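Local structure of mandelate racemase/muconate lactonizing protein (Thermobispora bispora, 3VC5) at residues 51-55 with 340-346; 169-173 with 183-188; 270-275 with 302-306. The protein probably catalyses the magnesium-dependent dehydration of D-glucarate to 5-dehydro-4-deoxy-D-glucarate, as a member of the mandelate racemase branch of the enolase superfamily. One frame throughout, in Å; residues are numbered along the deposited sequence.

Interaction 1: residues 51-55 with 340-346; sequences ALRTI and NSHLGIS
Arg53 reaches from strand 50-60 of the N-terminal capping domain to the loop 340-343 and the start of helix 344-355 in the barrel domain, a domain interface characteristic of the enolase superfamily. Bends at chi2 (-66°) and chi3 (-89°) lay its guanidinium beside His342, pointing the same way as that side chain, with NH2 at Ser346. NH2 gives a hydrogen bond to Ser346 OG at 3.0 Å; the oxygen lies in the guanidinium plane, although the N-H points at it only moderately well, at 140°. One face of the same group is covered by the carbonyl O of Ser341, 3.2 Å above the plane and toward its rim, and by CB of His342, 3.6 Å from Arg53 NH2. A long cationic side chain suits this buried place because it has polar partners on several atoms: NE forms a salt bridge with Glu69, and Ser346 OG is also bonded to His313. Glu69 further binds the backbone N of Leu343 and of Ser346, tying the charge pair to the helix start. Farther along the strand, branched Ile55 makes the apolar part of the contact, its CG2 meeting CD1 of Ile345 at 3.9 Å, while at the other end small Ala51 lets its CB rest against Ser341 CB. A water bridges Arg53 and the loop, donating to Ser341 O at 3.1 Å and accepting a weak bond from Arg53 NH1.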
# COMPACT_ATOMS: atom_id res chain seq x y z
N ALA A 51 -2.80 30.68 13.21
CA ALA A 51 -2.48 29.57 12.33
C ALA A 51 -3.62 29.46 11.31
O ALA A 51 -4.78 29.74 11.64
CB ALA A 51 -2.33 28.27 13.12
N LEU A 52 -3.29 29.11 10.07
CA LEU A 52 -4.27 29.05 8.98
C LEU A 52 -4.56 27.58 8.62
O LEU A 52 -3.65 26.73 8.66
CB LEU A 52 -3.67 29.72 7.75
CG LEU A 52 -3.13 31.15 7.94
CD1 LEU A 52 -2.55 31.71 6.65
CD2 LEU A 52 -4.21 32.08 8.51
N ARG A 53 -5.78 27.31 8.19
CA ARG A 53 -6.17 26.00 7.64
C ARG A 53 -7.21 26.25 6.57
O ARG A 53 -7.81 27.34 6.50
CB ARG A 53 -6.76 25.06 8.70
CG ARG A 53 -5.80 24.67 9.83
CD ARG A 53 -4.63 23.83 9.37
NE ARG A 53 -4.90 22.38 9.40
CZ ARG A 53 -3.99 21.47 9.07
NH1 ARG A 53 -2.78 21.87 8.69
NH2 ARG A 53 -4.28 20.16 9.08
N THR A 54 -7.48 25.21 5.78
CA THR A 54 -8.57 25.26 4.81
C THR A 54 -9.45 24.07 5.12
O THR A 54 -8.98 22.91 5.23
CB THR A 54 -8.05 25.14 3.35
OG1 THR A 54 -7.15 26.20 3.09
CG2 THR A 54 -9.22 25.22 2.37
N ILE A 55 -10.72 24.36 5.34
CA ILE A 55 -11.71 23.32 5.54
C ILE A 55 -12.42 23.01 4.22
O ILE A 55 -12.86 23.91 3.51
CB ILE A 55 -12.74 23.75 6.60
CG1 ILE A 55 -11.99 24.19 7.87
CG2 ILE A 55 -13.76 22.65 6.85
CD1 ILE A 55 -11.08 23.18 8.49
N ASN A 340 1.04 19.23 12.11
CA ASN A 340 1.10 20.70 12.08
C ASN A 340 -0.15 21.21 12.84
O ASN A 340 -1.14 20.44 12.99
CB ASN A 340 1.04 21.26 10.67
CG ASN A 340 2.36 21.19 9.94
OD1 ASN A 340 2.47 20.47 8.95
ND2 ASN A 340 3.36 21.95 10.39
N SER A 341 -0.14 22.46 13.28
CA SER A 341 -1.31 23.02 14.00
C SER A 341 -2.57 22.64 13.25
O SER A 341 -2.66 22.93 12.04
CB SER A 341 -1.20 24.54 13.99
OG SER A 341 0.03 24.92 14.59
N HIS A 342 -3.55 22.06 13.94
CA HIS A 342 -4.68 21.47 13.20
C HIS A 342 -5.92 21.37 14.07
O HIS A 342 -5.87 21.55 15.30
CB HIS A 342 -4.29 20.05 12.68
CG HIS A 342 -4.13 19.03 13.78
ND1 HIS A 342 -5.22 18.43 14.38
CD2 HIS A 342 -3.03 18.58 14.45
CE1 HIS A 342 -4.80 17.60 15.33
NE2 HIS A 342 -3.48 17.68 15.39
N LEU A 343 -7.05 21.09 13.42
CA LEU A 343 -8.33 21.01 14.11
C LEU A 343 -8.87 19.57 14.13
O LEU A 343 -8.10 18.60 13.92
CB LEU A 343 -9.31 21.99 13.43
CG LEU A 343 -8.81 23.43 13.39
CD1 LEU A 343 -9.84 24.28 12.65
CD2 LEU A 343 -8.59 23.96 14.82
N GLY A 344 -10.15 19.41 14.44
CA GLY A 344 -10.69 18.09 14.73
C GLY A 344 -10.93 17.20 13.51
O GLY A 344 -11.02 15.99 13.64
N ILE A 345 -11.06 17.80 12.33
CA ILE A 345 -11.22 16.99 11.11
C ILE A 345 -9.90 16.25 10.88
O ILE A 345 -9.87 15.02 10.72
CB ILE A 345 -11.60 17.85 9.91
CG1 ILE A 345 -13.01 18.41 10.12
CG2 ILE A 345 -11.48 17.02 8.58
CD1 ILE A 345 -13.28 19.65 9.23
N SER A 346 -8.80 16.99 10.94
CA SER A 346 -7.45 16.39 10.84
C SER A 346 -7.24 15.39 11.98
O SER A 346 -6.73 14.30 11.75
CB SER A 346 -6.35 17.45 10.89
OG SER A 346 -6.29 18.07 9.63
O HOH W 1 -0.98 24.01 9.73

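Interaction 2: residues 169-173 with 183-188; sequences FYKWA and FGPALD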
# COMPACT_ATOMS: atom_id res chain seq x y z
N PHE A 169 7.17 22.66 23.60
CA PHE A 169 7.88 23.72 22.92
C PHE A 169 8.45 24.68 23.93
O PHE A 169 7.76 25.03 24.90
CB PHE A 169 6.94 24.56 22.07
CG PHE A 169 6.44 23.87 20.81
CD1 PHE A 169 5.40 22.96 20.86
CD2 PHE A 169 7.01 24.16 19.57
CE1 PHE A 169 4.91 22.33 19.68
CE2 PHE A 169 6.55 23.53 18.38
CZ PHE A 169 5.52 22.62 18.44
N TYR A 170 9.64 25.19 23.65
CA TYR A 170 10.04 26.45 24.27
C TYR A 170 9.09 27.52 23.75
O TYR A 170 8.68 27.49 22.58
CB TYR A 170 11.48 26.79 23.92
CG TYR A 170 12.49 25.80 24.45
CD1 TYR A 170 12.89 25.83 25.79
CD2 TYR A 170 13.09 24.88 23.60
CE1 TYR A 170 13.83 24.95 26.27
CE2 TYR A 170 14.05 24.00 24.07
CZ TYR A 170 14.42 24.04 25.41
OH TYR A 170 15.38 23.17 25.88
N LYS A 171 8.66 28.43 24.62
CA LYS A 171 7.75 29.48 24.20
C LYS A 171 7.84 30.72 25.07
O LYS A 171 8.20 30.64 26.24
CB LYS A 171 6.31 28.96 24.19
CG LYS A 171 5.79 28.58 25.60
CD LYS A 171 4.36 28.01 25.58
CE LYS A 171 3.32 29.06 25.16
NZ LYS A 171 3.21 30.23 26.13
N TRP A 172 7.54 31.87 24.47
CA TRP A 172 7.40 33.10 25.25
C TRP A 172 6.11 33.01 26.05
O TRP A 172 5.28 32.13 25.80
CB TRP A 172 7.37 34.31 24.33
CG TRP A 172 8.60 34.44 23.49
CD1 TRP A 172 9.87 34.03 23.81
CD2 TRP A 172 8.68 35.06 22.20
NE1 TRP A 172 10.74 34.34 22.77
CE2 TRP A 172 10.04 34.98 21.78
CE3 TRP A 172 7.75 35.67 21.35
CZ2 TRP A 172 10.47 35.48 20.55
CZ3 TRP A 172 8.19 36.18 20.14
CH2 TRP A 172 9.54 36.08 19.75
N ALA A 173 5.92 33.92 27.01
CA ALA A 173 4.72 33.92 27.84
C ALA A 173 3.50 34.29 26.99
O ALA A 173 2.37 33.88 27.29
CB ALA A 173 4.88 34.91 28.97
N PHE A 183 -0.58 29.02 29.34
CA PHE A 183 0.43 27.95 29.42
C PHE A 183 1.70 28.38 30.15
O PHE A 183 2.40 27.53 30.74
CB PHE A 183 0.76 27.44 28.01
CG PHE A 183 -0.45 26.91 27.29
CD1 PHE A 183 -1.04 25.71 27.67
CD2 PHE A 183 -1.03 27.65 26.27
CE1 PHE A 183 -2.18 25.24 27.03
CE2 PHE A 183 -2.15 27.17 25.61
CZ PHE A 183 -2.73 25.98 25.99
N GLY A 184 2.00 29.68 30.13
CA GLY A 184 3.22 30.20 30.74
C GLY A 184 4.37 30.13 29.75
O GLY A 184 4.30 29.41 28.73
N PRO A 185 5.44 30.87 30.04
CA PRO A 185 6.68 30.76 29.25
C PRO A 185 7.36 29.43 29.55
O PRO A 185 7.12 28.83 30.61
CB PRO A 185 7.52 31.92 29.81
CG PRO A 185 7.07 32.04 31.24
CD PRO A 185 5.59 31.76 31.21
N ALA A 186 8.23 28.98 28.65
CA ALA A 186 9.12 27.84 28.91
C ALA A 186 10.41 28.11 28.15
O ALA A 186 10.46 28.03 26.92
CB ALA A 186 8.49 26.53 28.44
N LEU A 187 11.46 28.45 28.88
CA LEU A 187 12.71 28.87 28.24
C LEU A 187 13.94 28.16 28.82
O LEU A 187 15.09 28.50 28.49
CB LEU A 187 12.86 30.40 28.34
CG LEU A 187 11.75 31.25 27.71
CD1 LEU A 187 11.84 32.71 28.14
CD2 LEU A 187 11.83 31.13 26.20
N ASP A 188 13.70 27.16 29.66
CA ASP A 188 14.76 26.42 30.35
C ASP A 188 14.19 25.09 30.83
O ASP A 188 12.99 24.84 30.67
CB ASP A 188 15.33 27.25 31.50
CG ASP A 188 14.29 27.69 32.52
OD1 ASP A 188 13.19 27.11 32.62
OD2 ASP A 188 14.59 28.64 33.25
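The Tyr170 ring presents an edge to the 183-188 segment: Ala186 O lies in its plane, 3.5 Å from CD1, and the backbone of Leu187 and Asp188 follows along the same rim. Phe215 packs edge-to-face with this ring. The Trp172 indole likewise offers an edge, its CD1 4.2 Å from CD2 of Leu187, and it meets Phe430 edge-to-face. Between these aromatics Lys171 and Ala186 form a single antiparallel hydrogen-bonded bridge: Ala186 N to Lys171 O at 2.9 Å and nearly straight (168°), and Lys171 N to Ala186 O, also 2.9 Å. CG of Lys171 sits between its backbone N and carbonyl carbon (chi1 65°), and bends at chi3 and chi4 curl the chain back over Gly184. NZ thereby reaches Trp172 O at 2.8 Å, nearly along the C=O axis, and Gly184 O at 2.9 Å from above the carbonyl plane, and forms a salt bridge with Asp181. The positive phi of Gly184 would crowd a side chain. A methionine in place of Lys171 would probably leave both carbonyls without this donor and Asp181 without its salt-bridge mate. A buried ammonium so shared implies that charge probably helps the bridge hold this excursion between strand 161-169 and helix 189-203 together.

Interaction 3: residues 270-275 with 302-306; sequences IDGMAR and RRPIG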
# COMPACT_ATOMS: atom_id res chain seq x y z
N ILE A 270 19.70 13.94 3.50
CA ILE A 270 19.87 12.50 3.59
C ILE A 270 21.33 12.09 3.97
O ILE A 270 21.55 11.21 4.81
CB ILE A 270 19.42 11.80 2.26
CG1 ILE A 270 17.89 11.93 2.11
CG2 ILE A 270 19.84 10.33 2.26
CD1 ILE A 270 17.34 11.49 0.74
N ASP A 271 22.30 12.70 3.29
CA ASP A 271 23.71 12.39 3.53
C ASP A 271 24.10 12.61 5.00
O ASP A 271 24.63 11.70 5.66
CB ASP A 271 24.60 13.23 2.60
CG ASP A 271 26.08 12.96 2.81
OD1 ASP A 271 26.44 11.78 2.77
OD2 ASP A 271 26.88 13.90 3.03
N GLY A 272 23.85 13.82 5.50
CA GLY A 272 24.22 14.19 6.88
C GLY A 272 23.46 13.32 7.88
O GLY A 272 24.03 12.82 8.86
N MET A 273 22.18 13.09 7.63
CA MET A 273 21.40 12.23 8.51
C MET A 273 21.96 10.80 8.55
O MET A 273 22.05 10.19 9.62
CB MET A 273 19.94 12.20 8.04
CG MET A 273 19.24 13.51 8.39
SD MET A 273 18.64 13.63 10.09
CE MET A 273 17.38 12.34 10.12
N ALA A 274 22.37 10.29 7.39
CA ALA A 274 22.92 8.93 7.32
C ALA A 274 24.24 8.85 8.11
O ALA A 274 24.50 7.87 8.79
CB ALA A 274 23.13 8.50 5.90
N ARG A 275 25.06 9.87 8.01
CA ARG A 275 26.32 9.91 8.74
C ARG A 275 26.11 9.99 10.22
O ARG A 275 26.81 9.35 10.95
CB ARG A 275 27.17 11.06 8.29
CG ARG A 275 27.55 10.96 6.87
CD ARG A 275 28.75 11.72 6.57
NE ARG A 275 28.59 13.14 6.44
CZ ARG A 275 29.38 14.01 7.05
NH1 ARG A 275 29.22 15.28 6.88
NH2 ARG A 275 30.34 13.62 7.85
N ARG A 302 20.79 4.78 1.75
CA ARG A 302 21.72 5.43 2.71
C ARG A 302 21.38 5.21 4.18
O ARG A 302 22.24 5.36 5.08
CB ARG A 302 21.75 6.94 2.47
CG ARG A 302 22.35 7.39 1.15
CD ARG A 302 23.84 7.02 1.00
NE ARG A 302 24.67 7.47 2.14
CZ ARG A 302 25.14 8.71 2.31
NH1 ARG A 302 24.85 9.68 1.43
NH2 ARG A 302 25.92 8.99 3.37
N ARG A 303 20.12 4.89 4.44
CA ARG A 303 19.62 4.71 5.81
C ARG A 303 19.82 5.95 6.70
O ARG A 303 20.47 5.89 7.74
CB ARG A 303 20.20 3.43 6.44
CG ARG A 303 19.79 2.15 5.70
CD ARG A 303 18.37 1.71 6.11
NE ARG A 303 17.76 0.68 5.25
CZ ARG A 303 16.64 0.04 5.57
NH1 ARG A 303 16.04 0.31 6.73
NH2 ARG A 303 16.11 -0.88 4.75
N PRO A 304 19.24 7.08 6.29
CA PRO A 304 19.26 8.27 7.15
C PRO A 304 18.34 8.10 8.37
O PRO A 304 18.46 8.84 9.34
CB PRO A 304 18.68 9.36 6.24
CG PRO A 304 17.75 8.60 5.30
CD PRO A 304 18.46 7.29 5.04
N ILE A 305 17.41 7.16 8.30
CA ILE A 305 16.40 7.04 9.37
C ILE A 305 16.09 5.60 9.71
O ILE A 305 16.20 4.70 8.89
CB ILE A 305 15.09 7.74 9.02
CG1 ILE A 305 14.44 7.03 7.82
CG2 ILE A 305 15.32 9.26 8.83
CD1 ILE A 305 13.08 7.60 7.37
N GLY A 306 15.66 5.42 10.96
CA GLY A 306 15.04 4.21 11.40
C GLY A 306 13.54 4.40 11.57
O GLY A 306 12.81 3.41 11.68
O HOH W 2 23.24 5.36 8.27
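Both terminal nitrogens of Arg302 converge on a single carboxylate oxygen of Asp271, an end-on grip that concentrates two bonds on one atom: NH2 lies 2.9 Å and NH1 3.0 Å from OD1. The oxygen is in the guanidinium plane but is met on its anti side, somewhat out of the carboxylate plane, the two flat groups being turned 51° apart. Asp271 has CG anti to the backbone N (chi1 180°), which swings its carboxylate toward the arginine, while the latter folds back at chi2 and chi3. Arg275, one helical turn on, makes a long salt bridge to Asp271 OD2, so the acid lies between two positive charges, which would probably favour its ionised form. Ala274 is small enough for its CB to fit under one guanidinium face and to approach Arg302 O at 3.4 Å. Pro304, compact and ring-closed, packs its CB against CB of Met273 at 3.6 Å, and flexible Met273 bends to bring CE within 3.9 Å of Ile305 CG2. Arg303, with positive phi, turns the chain out of helix 296-302. The contact thus packs helix 270-277 against the turn that leads from that helix into strand 307-310, as expected between neighbouring beta-alpha units of the enolase-type barrel.

Along the chain, the segment 51-55 opens the longest loop, closed by 340-346, and interactions 2 and 3 are nested inside it one after the other. Interaction 1 joins the three-stranded antiparallel sheet of the N-terminal domain to the barrel; interaction 2 closes the connection after strand 161-169, and interaction 3 packs helix 270-277 near strands 284-286 and 307-310 of the barrel sheet. Their centres are widely spread, 23 Å between 1 and 2 and 31 to 32 Å from 3 to either. Phe169 and Asn340 each have a side chain near the bound phosphate and the predicted base Lys211, so interactions 1 and 2 border the probable active site from separate parts of the chain.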